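PDB 2VXZ: Pyrsv_gp04 from Pyrobaculum spherical virus, which is of unknown function but carries a predicted transcriptional regulator domain of the helix-turn-helix clan, and so probably helps control viral gene expression. Local coordinates for residues Leu134-Tyr139 against Thr149-Ala154. Numbering follows the deposited sequence.
Sequences LLKMIY and TVYLTA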
ATOM      1  N   LEU A 134      -4.797   3.431   6.324  1.00 21.19           N
ATOM      2  CA  LEU A 134      -5.915   2.756   5.667  1.00 21.33           C
ATOM      3  C   LEU A 134      -7.119   2.700   6.602  1.00 21.25           C
ATOM      4  O   LEU A 134      -8.262   2.977   6.197  1.00 21.10           O
ATOM      5  CB  LEU A 134      -5.494   1.340   5.240  1.00 21.43           C
ATOM      6  CG  LEU A 134      -6.503   0.468   4.473  1.00 21.66           C
ATOM      7  CD1 LEU A 134      -7.063   1.176   3.232  1.00 21.11           C
ATOM      8  CD2 LEU A 134      -5.889  -0.886   4.090  1.00 21.02           C
ATOM      9  N   LEU A 135      -6.881   2.323   7.853  1.00 21.32           N
ATOM     10  CA  LEU A 135      -7.986   2.223   8.810  1.00 21.47           C
ATOM     11  C   LEU A 135      -8.632   3.588   9.034  1.00 22.08           C
ATOM     12  O   LEU A 135      -9.855   3.708   9.138  1.00 21.45           O
ATOM     13  CB  LEU A 135      -7.532   1.617  10.141  1.00 21.40           C
ATOM     14  CG  LEU A 135      -7.238   0.126  10.153  1.00 21.10           C
ATOM     15  CD1 LEU A 135      -6.611  -0.302  11.465  1.00 21.23           C
ATOM     16  CD2 LEU A 135      -8.490  -0.703   9.890  1.00 20.56           C
ATOM     17  N   LYS A 136      -7.822   4.624   9.097  1.00 22.75           N
ATOM     18  CA  LYS A 136      -8.353   5.965   9.318  1.00 24.61           C
ATOM     19  C   LYS A 136      -9.201   6.428   8.129  1.00 24.12           C
ATOM     20  O   LYS A 136     -10.188   7.168   8.291  1.00 23.66           O
ATOM     21  CB  LYS A 136      -7.187   6.915   9.581  1.00 24.23           C
ATOM     22  CG  LYS A 136      -7.493   8.100  10.435  1.00 27.56           C
ATOM     23  CD  LYS A 136      -6.197   8.803  10.794  1.00 27.38           C
ATOM     24  CE  LYS A 136      -6.105   9.061  12.280  1.00 30.02           C
ATOM     25  NZ  LYS A 136      -4.897   9.869  12.624  0.50 30.06           N
HETATM   26  N   MSE A 137      -8.821   6.001   6.926  1.00 24.76           N
HETATM   27  CA  MSE A 137      -9.591   6.328   5.716  1.00 25.77           C
HETATM   28  C   MSE A 137     -10.969   5.677   5.718  1.00 24.43           C
HETATM   29  O   MSE A 137     -11.924   6.243   5.190  1.00 24.11           O
HETATM   30  CB  MSE A 137      -8.854   5.892   4.460  1.00 25.77           C
HETATM   31  CG  MSE A 137      -7.644   6.716   4.179  1.00 27.53           C
HETATM   32 SE   MSE A 137      -6.715   6.016   2.618  1.00 38.25          SE
HETATM   33  CE  MSE A 137      -8.222   5.482   1.597  1.00 21.30           C
ATOM     34  N   ILE A 138     -11.059   4.486   6.317  1.00 23.02           N
ATOM     35  CA  ILE A 138     -12.286   3.709   6.330  1.00 23.13           C
ATOM     36  C   ILE A 138     -13.225   4.098   7.485  1.00 22.80           C
ATOM     37  O   ILE A 138     -14.443   4.218   7.288  1.00 21.89           O
ATOM     38  CB  ILE A 138     -11.991   2.198   6.414  1.00 22.79           C
ATOM     39  CG1 ILE A 138     -11.126   1.739   5.234  1.00 23.08           C
ATOM     40  CG2 ILE A 138     -13.293   1.411   6.464  1.00 21.97           C
ATOM     41  CD1 ILE A 138     -10.545   0.347   5.397  1.00 23.70           C
ATOM     42  N   TYR A 139     -12.650   4.285   8.675  1.00 22.94           N
ATOM     43  CA  TYR A 139     -13.404   4.384   9.932  1.00 22.68           C
ATOM     44  C   TYR A 139     -13.294   5.761  10.594  1.00 22.98           C
ATOM     45  O   TYR A 139     -13.921   6.006  11.636  1.00 23.64           O
ATOM     46  CB  TYR A 139     -12.935   3.280  10.916  1.00 22.72           C
ATOM     47  CG  TYR A 139     -13.134   1.872  10.370  1.00 21.77           C
ATOM     48  CD1 TYR A 139     -14.408   1.356  10.190  1.00 21.05           C
ATOM     49  CD2 TYR A 139     -12.051   1.079  10.007  1.00 22.25           C
ATOM     50  CE1 TYR A 139     -14.599   0.085   9.678  1.00 22.39           C
ATOM     51  CE2 TYR A 139     -12.239  -0.192   9.480  1.00 22.03           C
ATOM     52  CZ  TYR A 139     -13.513  -0.681   9.315  1.00 22.45           C
ATOM     53  OH  TYR A 139     -13.731  -1.933   8.769  1.00 23.60           O
ATOM     54  N   THR A 149      -3.563   2.266  18.237  1.00 28.02           N
ATOM     55  CA  THR A 149      -4.780   2.948  17.825  1.00 26.83           C
ATOM     56  C   THR A 149      -5.892   1.924  17.709  1.00 24.37           C
ATOM     57  O   THR A 149      -5.670   0.840  17.206  1.00 24.19           O
ATOM     58  CB  THR A 149      -4.646   3.666  16.455  1.00 26.13           C
ATOM     59  OG1 THR A 149      -3.908   2.844  15.536  0.70 26.61           O
ATOM     60  CG2 THR A 149      -3.957   5.002  16.610  1.00 28.34           C
ATOM     61  N   VAL A 150      -7.071   2.269  18.191  1.00 22.01           N
ATOM     62  CA  VAL A 150      -8.230   1.405  18.077  1.00 21.27           C
ATOM     63  C   VAL A 150      -9.389   2.167  17.419  1.00 21.04           C
ATOM     64  O   VAL A 150      -9.765   3.249  17.860  1.00 20.87           O
ATOM     65  CB  VAL A 150      -8.662   0.833  19.448  1.00 21.28           C
ATOM     66  CG1 VAL A 150      -9.825  -0.119  19.267  1.00 20.92           C
ATOM     67  CG2 VAL A 150      -7.476   0.107  20.107  1.00 20.71           C
ATOM     68  N   TYR A 151      -9.923   1.572  16.355  1.00 20.96           N
ATOM     69  CA  TYR A 151     -10.992   2.143  15.525  1.00 20.49           C
ATOM     70  C   TYR A 151     -12.272   1.370  15.778  1.00 20.52           C
ATOM     71  O   TYR A 151     -12.237   0.153  15.866  1.00 20.63           O
ATOM     72  CB  TYR A 151     -10.615   2.019  14.031  1.00 19.85           C
ATOM     73  CG  TYR A 151      -9.419   2.868  13.676  1.00 19.45           C
ATOM     74  CD1 TYR A 151      -9.587   4.174  13.239  1.00 20.11           C
ATOM     75  CD2 TYR A 151      -8.117   2.401  13.856  1.00 20.81           C
ATOM     76  CE1 TYR A 151      -8.480   4.989  12.960  1.00 19.71           C
ATOM     77  CE2 TYR A 151      -7.009   3.213  13.581  1.00 19.23           C
ATOM     78  CZ  TYR A 151      -7.205   4.502  13.123  1.00 18.39           C
ATOM     79  OH  TYR A 151      -6.115   5.319  12.866  1.00 18.82           O
ATOM     80  N   LEU A 152     -13.391   2.081  15.870  1.00 20.69           N
ATOM     81  CA  LEU A 152     -14.699   1.459  16.026  1.00 20.33           C
ATOM     82  C   LEU A 152     -15.241   1.176  14.641  1.00 21.10           C
ATOM     83  O   LEU A 152     -15.377   2.096  13.828  1.00 20.11           O
ATOM     84  CB  LEU A 152     -15.653   2.388  16.782  1.00 20.70           C
ATOM     85  CG  LEU A 152     -15.232   2.777  18.192  1.00 20.33           C
ATOM     86  CD1 LEU A 152     -16.193   3.821  18.770  1.00 20.16           C
ATOM     87  CD2 LEU A 152     -15.162   1.535  19.087  1.00 20.83           C
ATOM     88  N   THR A 153     -15.552  -0.086  14.365  1.00 21.45           N
ATOM     89  CA  THR A 153     -16.041  -0.449  13.027  1.00 21.78           C
ATOM     90  C   THR A 153     -17.430   0.149  12.761  1.00 21.58           C
ATOM     91  O   THR A 153     -17.778   0.437  11.612  1.00 21.52           O
ATOM     92  CB  THR A 153     -15.978  -1.975  12.767  1.00 22.34           C
ATOM     93  OG1 THR A 153     -16.735  -2.680  13.761  1.00 23.58           O
ATOM     94  CG2 THR A 153     -14.511  -2.463  12.751  1.00 21.81           C
ATOM     95  N   ALA A 154     -18.197   0.425  13.825  1.00 21.77           N
ATOM     96  CA  ALA A 154     -19.470   1.167  13.679  1.00 22.29           C
ATOM     97  C   ALA A 154     -19.336   2.562  13.045  1.00 22.45           C
ATOM     98  O   ALA A 154     -20.327   3.140  12.589  1.00 22.21           O
ATOM     99  CB  ALA A 154     -20.148   1.296  15.043  1.00 21.64           C
TER
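Where Y139 closes helix 125-139, its CA comes within 6.3 Å of the CA of T153, just past the short strand 151-152, and the two segments meet through side chains packed on side chains and backbone. Y151 illustrates how one aromatic residue can fasten a strand to a helix. Its ring lies against the last full turn, with L135 CB over one face, 3.9 Å from the ring centroid and 17° off the normal, a CH-pi contact. L135 CD1 reaches the same ring near CD2, while K136 CA sits 3.8 Å from Y151 CE1. The aliphatic chain of K136 runs past the phenol oxygen, its CE 3.8 Å from Y151 OH; that hydroxyl is hydrogen-bonded to N132 OD1, one turn before K136 in the helix. Y139, with CG anti to its carbonyl carbon (chi1 -60°), sends its ring alongside T153, placing CE1 3.7 Å from T153 CA and 4.0 Å from T153 CB. T153 OG1 bonds instead to L92 O, and strand 151-152 pairs antiparallel with strand 94-95, whose I95 touches L135, Y139 and Y151. The grip across the two segments is therefore largely apolar, made of CH-pi and van der Waals contacts, while polar partners beyond them hold the Y151 and T153 hydroxyls.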